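Side-chain contacts in amine oxidase domain-containing protein (Pyrococcus furiosus, PDB 3NRN), which is of uncharacterised function but binds adenosine monophosphate and may be an oxidoreductase of the flavin-containing amine oxidase kind: residues K122-E127 / E167-I172; W133-I138 / F143-L148; L307-Y312 / E345-Q350. All blocks are in the same frame, centred on the assembly; numbering follows the deposited sequence.

Contact 1: residues K122-E127 / E167-I172; sequences KLPKEE and ELAKEI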
# COMPACT_ATOMS: atom_id res chain seq x y z
N LYS A 122 22.67 11.05 -0.35
CA LYS A 122 23.22 11.03 -1.70
C LYS A 122 22.61 9.92 -2.56
O LYS A 122 22.85 8.74 -2.34
CB LYS A 122 24.75 10.88 -1.65
CG LYS A 122 25.46 12.17 -1.26
CD LYS A 122 26.97 12.04 -1.22
CE LYS A 122 27.44 11.30 0.03
NZ LYS A 122 28.93 11.28 0.11
N LEU A 123 21.81 10.33 -3.54
CA LEU A 123 21.14 9.40 -4.44
C LEU A 123 21.82 9.35 -5.80
O LEU A 123 22.56 10.26 -6.18
CB LEU A 123 19.67 9.81 -4.61
CG LEU A 123 18.83 9.81 -3.34
CD1 LEU A 123 17.44 10.34 -3.65
CD2 LEU A 123 18.75 8.41 -2.76
N PRO A 124 21.58 8.28 -6.57
CA PRO A 124 22.18 8.11 -7.90
C PRO A 124 21.70 9.07 -8.98
O PRO A 124 20.51 9.17 -9.27
CB PRO A 124 21.85 6.66 -8.24
CG PRO A 124 20.54 6.44 -7.54
CD PRO A 124 20.79 7.09 -6.20
N LYS A 125 22.66 9.77 -9.59
CA LYS A 125 22.38 10.71 -10.67
C LYS A 125 22.12 9.86 -11.91
O LYS A 125 21.61 10.34 -12.92
CB LYS A 125 23.59 11.62 -10.89
CG LYS A 125 23.47 12.64 -12.03
CD LYS A 125 22.64 13.86 -11.64
CE LYS A 125 21.16 13.56 -11.58
NZ LYS A 125 20.63 13.11 -12.91
N GLU A 126 22.48 8.59 -11.80
CA GLU A 126 22.30 7.63 -12.88
C GLU A 126 20.83 7.44 -13.22
O GLU A 126 19.96 7.46 -12.34
CB GLU A 126 22.88 6.27 -12.46
CG GLU A 126 24.36 6.26 -12.10
CD GLU A 126 25.26 6.02 -13.29
OE1 GLU A 126 25.05 5.01 -14.00
OE2 GLU A 126 26.18 6.83 -13.53
N GLU A 127 20.54 7.25 -14.51
CA GLU A 127 19.18 7.01 -14.97
C GLU A 127 19.19 5.68 -15.70
O GLU A 127 19.02 5.61 -16.92
CB GLU A 127 18.69 8.13 -15.90
CG GLU A 127 19.59 8.44 -17.09
CD GLU A 127 20.59 9.54 -16.80
OE1 GLU A 127 21.47 9.34 -15.93
OE2 GLU A 127 20.49 10.61 -17.44
N GLU A 167 14.51 5.23 -7.96
CA GLU A 167 13.34 4.77 -7.22
C GLU A 167 13.76 3.76 -6.16
O GLU A 167 13.32 3.85 -5.01
CB GLU A 167 12.31 4.15 -8.16
CG GLU A 167 11.06 3.61 -7.47
CD GLU A 167 10.42 4.62 -6.53
OE1 GLU A 167 10.42 5.82 -6.84
OE2 GLU A 167 9.88 4.20 -5.48
N LEU A 168 14.61 2.80 -6.54
CA LEU A 168 15.06 1.80 -5.58
C LEU A 168 15.85 2.46 -4.46
O LEU A 168 15.72 2.10 -3.29
CB LEU A 168 15.95 0.74 -6.25
CG LEU A 168 16.54 -0.27 -5.26
CD1 LEU A 168 15.41 -1.08 -4.65
CD2 LEU A 168 17.53 -1.19 -5.96
N ALA A 169 16.68 3.43 -4.83
CA ALA A 169 17.50 4.15 -3.86
C ALA A 169 16.59 4.85 -2.85
O ALA A 169 16.85 4.83 -1.66
CB ALA A 169 18.39 5.17 -4.57
N LYS A 170 15.53 5.48 -3.35
CA LYS A 170 14.60 6.18 -2.46
C LYS A 170 13.85 5.23 -1.54
O LYS A 170 13.58 5.55 -0.38
CB LYS A 170 13.64 7.03 -3.29
CG LYS A 170 14.32 8.25 -3.91
CD LYS A 170 13.37 9.03 -4.79
CE LYS A 170 14.00 10.32 -5.26
NZ LYS A 170 13.07 11.10 -6.13
N GLU A 171 13.52 4.05 -2.05
CA GLU A 171 12.83 3.05 -1.22
C GLU A 171 13.83 2.51 -0.20
O GLU A 171 13.47 2.13 0.91
CB GLU A 171 12.27 1.94 -2.11
CG GLU A 171 11.02 2.37 -2.86
CD GLU A 171 10.53 1.35 -3.86
OE1 GLU A 171 10.68 0.14 -3.62
OE2 GLU A 171 9.97 1.77 -4.90
N ILE A 172 15.11 2.48 -0.59
CA ILE A 172 16.14 2.01 0.32
C ILE A 172 16.29 3.07 1.42
O ILE A 172 16.45 2.75 2.58
CB ILE A 172 17.50 1.82 -0.40
CG1 ILE A 172 17.44 0.58 -1.30
CG2 ILE A 172 18.62 1.66 0.63
CD1 ILE A 172 18.65 0.39 -2.20

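Contact 2: residues W133-I138 / F143-L148; sequences WIKEKI and FLLSVL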
# COMPACT_ATOMS: atom_id res chain seq x y z
N TRP A 133 22.17 -0.91 -11.99
CA TRP A 133 22.95 -0.13 -11.04
C TRP A 133 23.46 -0.97 -9.87
O TRP A 133 24.53 -0.71 -9.33
CB TRP A 133 22.14 1.10 -10.58
CG TRP A 133 21.70 1.14 -9.15
CD1 TRP A 133 20.79 0.33 -8.54
CD2 TRP A 133 22.09 2.11 -8.17
NE1 TRP A 133 20.59 0.72 -7.24
CE2 TRP A 133 21.38 1.81 -6.98
CE3 TRP A 133 22.98 3.19 -8.17
CZ2 TRP A 133 21.52 2.56 -5.81
CZ3 TRP A 133 23.12 3.94 -7.01
CH2 TRP A 133 22.40 3.62 -5.85
N ILE A 134 22.70 -2.00 -9.49
CA ILE A 134 23.13 -2.88 -8.40
C ILE A 134 24.35 -3.69 -8.86
O ILE A 134 25.32 -3.84 -8.13
CB ILE A 134 21.99 -3.84 -7.96
CG1 ILE A 134 20.88 -3.05 -7.26
CG2 ILE A 134 22.54 -4.92 -7.02
CD1 ILE A 134 21.33 -2.30 -6.01
N LYS A 135 24.30 -4.20 -10.09
CA LYS A 135 25.42 -4.98 -10.62
C LYS A 135 26.70 -4.15 -10.65
O LYS A 135 27.78 -4.64 -10.31
CB LYS A 135 25.10 -5.48 -12.03
CG LYS A 135 23.96 -6.48 -12.10
CD LYS A 135 23.66 -6.84 -13.55
CE LYS A 135 22.51 -7.82 -13.64
NZ LYS A 135 22.11 -8.05 -15.06
N GLU A 136 26.58 -2.88 -11.04
CA GLU A 136 27.74 -2.00 -11.13
C GLU A 136 28.26 -1.57 -9.76
O GLU A 136 29.43 -1.77 -9.44
CB GLU A 136 27.38 -0.76 -11.95
CG GLU A 136 26.79 -1.09 -13.32
CD GLU A 136 26.33 0.15 -14.07
OE1 GLU A 136 25.62 0.98 -13.46
OE2 GLU A 136 26.66 0.28 -15.27
N LYS A 137 27.39 -0.99 -8.95
CA LYS A 137 27.76 -0.51 -7.62
C LYS A 137 28.20 -1.62 -6.67
O LYS A 137 29.11 -1.43 -5.86
CB LYS A 137 26.59 0.26 -6.99
CG LYS A 137 26.15 1.49 -7.79
CD LYS A 137 27.18 2.62 -7.74
CE LYS A 137 27.23 3.27 -6.36
NZ LYS A 137 28.09 4.49 -6.34
N ILE A 138 27.56 -2.78 -6.76
CA ILE A 138 27.91 -3.90 -5.88
C ILE A 138 28.54 -5.07 -6.64
O ILE A 138 29.64 -5.50 -6.31
CB ILE A 138 26.68 -4.41 -5.12
CG1 ILE A 138 26.10 -3.28 -4.26
CG2 ILE A 138 27.06 -5.60 -4.25
CD1 ILE A 138 24.79 -3.63 -3.57
N PHE A 143 22.77 -14.17 -5.50
CA PHE A 143 21.91 -14.18 -4.32
C PHE A 143 21.22 -12.83 -4.10
O PHE A 143 20.01 -12.76 -3.91
CB PHE A 143 22.71 -14.52 -3.07
CG PHE A 143 21.94 -14.34 -1.79
CD1 PHE A 143 20.96 -15.24 -1.41
CD2 PHE A 143 22.19 -13.23 -0.98
CE1 PHE A 143 20.23 -15.06 -0.24
CE2 PHE A 143 21.45 -13.03 0.20
CZ PHE A 143 20.47 -13.95 0.57
N LEU A 144 22.03 -11.77 -4.13
CA LEU A 144 21.54 -10.42 -3.91
C LEU A 144 20.49 -9.99 -4.94
O LEU A 144 19.45 -9.44 -4.57
CB LEU A 144 22.71 -9.44 -3.93
CG LEU A 144 22.36 -7.96 -3.70
CD1 LEU A 144 21.76 -7.77 -2.32
CD2 LEU A 144 23.61 -7.12 -3.84
N LEU A 145 20.78 -10.23 -6.21
CA LEU A 145 19.86 -9.85 -7.28
C LEU A 145 18.54 -10.60 -7.16
O LEU A 145 17.48 -10.09 -7.54
CB LEU A 145 20.50 -10.12 -8.64
CG LEU A 145 21.70 -9.21 -8.92
CD1 LEU A 145 22.52 -9.74 -10.08
CD2 LEU A 145 21.19 -7.80 -9.19
N SER A 146 18.61 -11.81 -6.61
CA SER A 146 17.44 -12.65 -6.43
C SER A 146 16.58 -12.10 -5.29
O SER A 146 15.36 -12.03 -5.40
CB SER A 146 17.87 -14.09 -6.14
OG SER A 146 16.77 -14.97 -6.17
N VAL A 147 17.22 -11.73 -4.18
CA VAL A 147 16.50 -11.18 -3.04
C VAL A 147 15.88 -9.83 -3.39
O VAL A 147 14.75 -9.55 -3.02
CB VAL A 147 17.43 -11.01 -1.82
CG1 VAL A 147 16.73 -10.17 -0.73
CG2 VAL A 147 17.80 -12.37 -1.25
N LEU A 148 16.62 -8.99 -4.11
CA LEU A 148 16.12 -7.68 -4.50
C LEU A 148 14.97 -7.80 -5.48
O LEU A 148 14.14 -6.90 -5.58
CB LEU A 148 17.24 -6.82 -5.10
CG LEU A 148 18.28 -6.28 -4.11
CD1 LEU A 148 19.31 -5.44 -4.85
CD2 LEU A 148 17.59 -5.44 -3.05

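Contact 3: residues L307-Y312 / E345-Q350; sequences LAREGY and EPLLAQ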
# COMPACT_ATOMS: atom_id res chain seq x y z
N LEU A 307 -7.34 -13.16 14.43
CA LEU A 307 -7.35 -13.04 12.98
C LEU A 307 -7.40 -14.41 12.32
O LEU A 307 -7.89 -14.55 11.21
CB LEU A 307 -6.11 -12.29 12.50
CG LEU A 307 -6.26 -10.78 12.27
CD1 LEU A 307 -7.15 -10.14 13.31
CD2 LEU A 307 -4.88 -10.15 12.27
N ALA A 308 -6.89 -15.42 13.03
CA ALA A 308 -6.89 -16.79 12.52
C ALA A 308 -8.00 -17.60 13.19
O ALA A 308 -8.58 -17.17 14.18
CB ALA A 308 -5.54 -17.45 12.78
N ARG A 309 -8.29 -18.77 12.63
CA ARG A 309 -9.32 -19.65 13.19
C ARG A 309 -8.66 -20.47 14.29
O ARG A 309 -7.45 -20.72 14.25
CB ARG A 309 -9.85 -20.59 12.10
CG ARG A 309 -11.01 -21.48 12.55
CD ARG A 309 -11.12 -22.71 11.66
NE ARG A 309 -11.27 -22.35 10.25
CZ ARG A 309 -11.02 -23.18 9.24
NH1 ARG A 309 -10.60 -24.42 9.48
NH2 ARG A 309 -11.17 -22.77 7.99
N GLU A 310 -9.46 -20.88 15.27
CA GLU A 310 -8.95 -21.68 16.39
C GLU A 310 -8.08 -22.84 15.92
O GLU A 310 -8.42 -23.53 14.96
CB GLU A 310 -10.13 -22.21 17.22
CG GLU A 310 -9.75 -23.23 18.30
CD GLU A 310 -8.87 -22.65 19.39
OE1 GLU A 310 -9.26 -21.63 20.00
OE2 GLU A 310 -7.78 -23.21 19.64
N GLY A 311 -6.96 -23.05 16.60
CA GLY A 311 -6.06 -24.13 16.25
C GLY A 311 -5.38 -23.95 14.91
O GLY A 311 -4.78 -24.89 14.36
N TYR A 312 -5.47 -22.74 14.37
CA TYR A 312 -4.86 -22.44 13.08
C TYR A 312 -4.05 -21.15 13.09
O TYR A 312 -4.24 -20.27 13.92
CB TYR A 312 -5.94 -22.32 12.01
CG TYR A 312 -6.40 -23.64 11.44
CD1 TYR A 312 -5.55 -24.41 10.65
CD2 TYR A 312 -7.68 -24.12 11.69
CE1 TYR A 312 -5.98 -25.62 10.11
CE2 TYR A 312 -8.12 -25.32 11.16
CZ TYR A 312 -7.26 -26.07 10.37
OH TYR A 312 -7.70 -27.26 9.83
N GLU A 345 -3.35 -25.70 4.33
CA GLU A 345 -4.54 -25.93 3.51
C GLU A 345 -5.10 -24.64 2.91
O GLU A 345 -5.61 -23.77 3.62
CB GLU A 345 -5.62 -26.65 4.34
CG GLU A 345 -5.51 -26.43 5.84
CD GLU A 345 -6.20 -27.54 6.63
OE1 GLU A 345 -6.14 -27.51 7.88
OE2 GLU A 345 -6.79 -28.44 6.01
N PRO A 346 -5.01 -24.51 1.58
CA PRO A 346 -5.48 -23.34 0.82
C PRO A 346 -6.86 -22.84 1.24
O PRO A 346 -7.83 -23.59 1.24
CB PRO A 346 -5.47 -23.85 -0.62
CG PRO A 346 -4.29 -24.77 -0.62
CD PRO A 346 -4.46 -25.53 0.67
N LEU A 347 -6.93 -21.56 1.59
CA LEU A 347 -8.19 -20.94 2.00
C LEU A 347 -8.79 -20.12 0.87
O LEU A 347 -9.98 -20.23 0.57
CB LEU A 347 -7.98 -20.02 3.20
CG LEU A 347 -7.81 -20.60 4.60
CD1 LEU A 347 -7.55 -19.46 5.58
CD2 LEU A 347 -9.06 -21.36 5.00
N LEU A 348 -7.96 -19.30 0.24
CA LEU A 348 -8.42 -18.44 -0.84
C LEU A 348 -7.26 -17.71 -1.52
O LEU A 348 -6.32 -17.25 -0.86
CB LEU A 348 -9.41 -17.41 -0.30
CG LEU A 348 -9.97 -16.35 -1.25
CD1 LEU A 348 -11.08 -16.95 -2.09
CD2 LEU A 348 -10.50 -15.17 -0.44
N ALA A 349 -7.35 -17.60 -2.84
CA ALA A 349 -6.34 -16.90 -3.62
C ALA A 349 -7.08 -15.66 -4.11
O ALA A 349 -8.16 -15.77 -4.68
CB ALA A 349 -5.88 -17.75 -4.79
N GLN A 350 -6.51 -14.49 -3.87
CA GLN A 350 -7.15 -13.26 -4.31
C GLN A 350 -6.32 -12.56 -5.37
O GLN A 350 -5.12 -12.34 -5.20
CB GLN A 350 -7.35 -12.31 -3.12
CG GLN A 350 -8.44 -12.73 -2.15
CD GLN A 350 -8.33 -12.00 -0.82
OE1 GLN A 350 -7.36 -12.16 -0.09
NE2 GLN A 350 -9.33 -11.19 -0.51

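Contact 1: residues K122-E127 / E167-I172
L123 straddles two neighbouring residues of helix 165-178, laying one methyl on A169 and the other on K170. Its CB points at the helix, and with CG beside the backbone N (chi1 -61°) the fork of the side chain opens across the helix surface. L123 CD2 lies 3.7 Å from A169 CB, an ordinary van der Waals contact between methyls. On the other branch, L123 CD1 rests on the aliphatic part of K170, 3.8 Å from K170 CG and 3.8 Å from K170 CE. The two side chains cross at about a right angle. Because K170 is extended beyond CG, its methylenes form a straight rod that gives L123 CD1 an apolar surface to lie against, while the charged end of the lysine lies farther along the chain than the atoms the leucine touches. L123 also touches L166 and R173, so it spans about two turns of the helix. In the fold, this is the loop between helices 115-119 and 130-137 packed onto helix 165-178, in a helical part of the chain within the range of the flavin-containing amine oxidoreductase family. P124 follows, bringing its CD and CG atoms to the same alanine methyl. P124 CD presses on A169 CB at 3.5 Å, tighter than usual for two carbons, with P124 CG somewhat farther from that methyl, at 3.9 Å. An alanine fits here: its single methyl lets the loop come close, the backbones of L123 and A169 lying 6.4 Å apart between CA atoms. P124 also packs on A165 and on W133 of helix 130-137.

Contact 2: residues W133-I138 / F143-L148
I134 keeps CG1 beside its backbone N and CG2 anti to it (chi1 -69°), an arrangement in which CG1 meets L148 and CG2 meets L145; nearby L144, with CG anti to the backbone N (chi1 -179°), sends CD2 toward I138. I134 and L148 meet tip to tip, L148 CD1 lying 3.7 Å from I134 CG1. Against L145 the isoleucine slides past in the opposite direction, I134 CG2 coming 3.9 Å from L145 CD2. I138 crosses L144 at about a right angle, its CD1 3.7 Å from L144 CD2. At the border, L145 CD1 sits on the methylenes of K135, 4.0 Å from K135 CE, while the lysine's NZ makes a long, weak ion pair with E140. Cutting I134 back to an alanine would remove CG1, CG2 and CD1, and would probably leave the CD1 of L148 and the CD2 of L145 facing a gap. The two helices form a helical hairpin: the axes of segments 133-137 and 143-148 run roughly antiparallel, 149° between their directions, and approach to 10.9 Å. That wide spacing suits branched isoleucine and leucine, which fill it from both sides. L168 of helix 165-178 also touches I134. The contact is wholly apolar, so shape and the exclusion of water, rather than directed bonds, account for it.

Contact 3: residues L307-Y312 / E345-Q350
One hydrogen bond joins Y312 to E345: the Y312 hydroxyl OH donates to E345 OE1 over 2.5 Å. The carboxylate oxygen lies at the edge of the tyrosine ring, near its plane, whereas the hydroxyl meets the carboxylate from above, 37° out of its plane. Ring and carboxylate are turned 59° apart. E345 OE1 is also only 2.9 Å from Y312 CE1, so the exact shortness of the bond should be read with caution. The glutamate is extended beyond CG, with a first torsion (chi1 25°) away from the staggered values.

Van der Waals contact is slight. R309 NH2 comes 3.9 Å from L347 CD2, approaching the methyl obliquely. The arginine's polar grip lies outside the pair, where NE bonds to the carbonyl of K45. F47 touches R309, Y312 and L347, and P277 touches both Y312 and E345.

Backbone bonds set the frame. R309 to Y312 make a type II beta turn, closed by Y312 N bonding to R309 O at 2.8 Å; G311, at the third position, readily takes the positive phi needed there. The turn leads into strand 312-320, which flanks strand 269-277 on one side as strand 345-351 does on the other, each antiparallel to it. Y312 and E345 thus reach across an intervening strand, their CA atoms 10.2 Å apart. L347 and L348 form a classic beta bulge opposite N273.

Electrostatics add a longer-range term: R309 NH1 is 5.7 Å from E345 OE1, with opposite charges but no contact. Both the tyrosine's bond and this nearby positive charge would probably favour the ionised carboxylate, making a polar tie at the surface.

How the contacts relate
Contacts 1 and 2 belong to one helical region and touch: contact 2 is nested within the chain loop closed by contact 1, and helix 130-137 lies against both helix 165-178 and the loop that precedes it, with W133 packing on L168. Contact 1 is partly buried, joining a loop to a helix through A169; contact 2 lies at the surface, pairing successive helices. Both rely on apolar side chains with lysine methylenes at the border. Contact 3, also at the surface, lies about 39 Å from contact 1 between centres, at the edge of a mixed sheet, where a turn and strands replace helices and a directed hydrogen bond carries the contact.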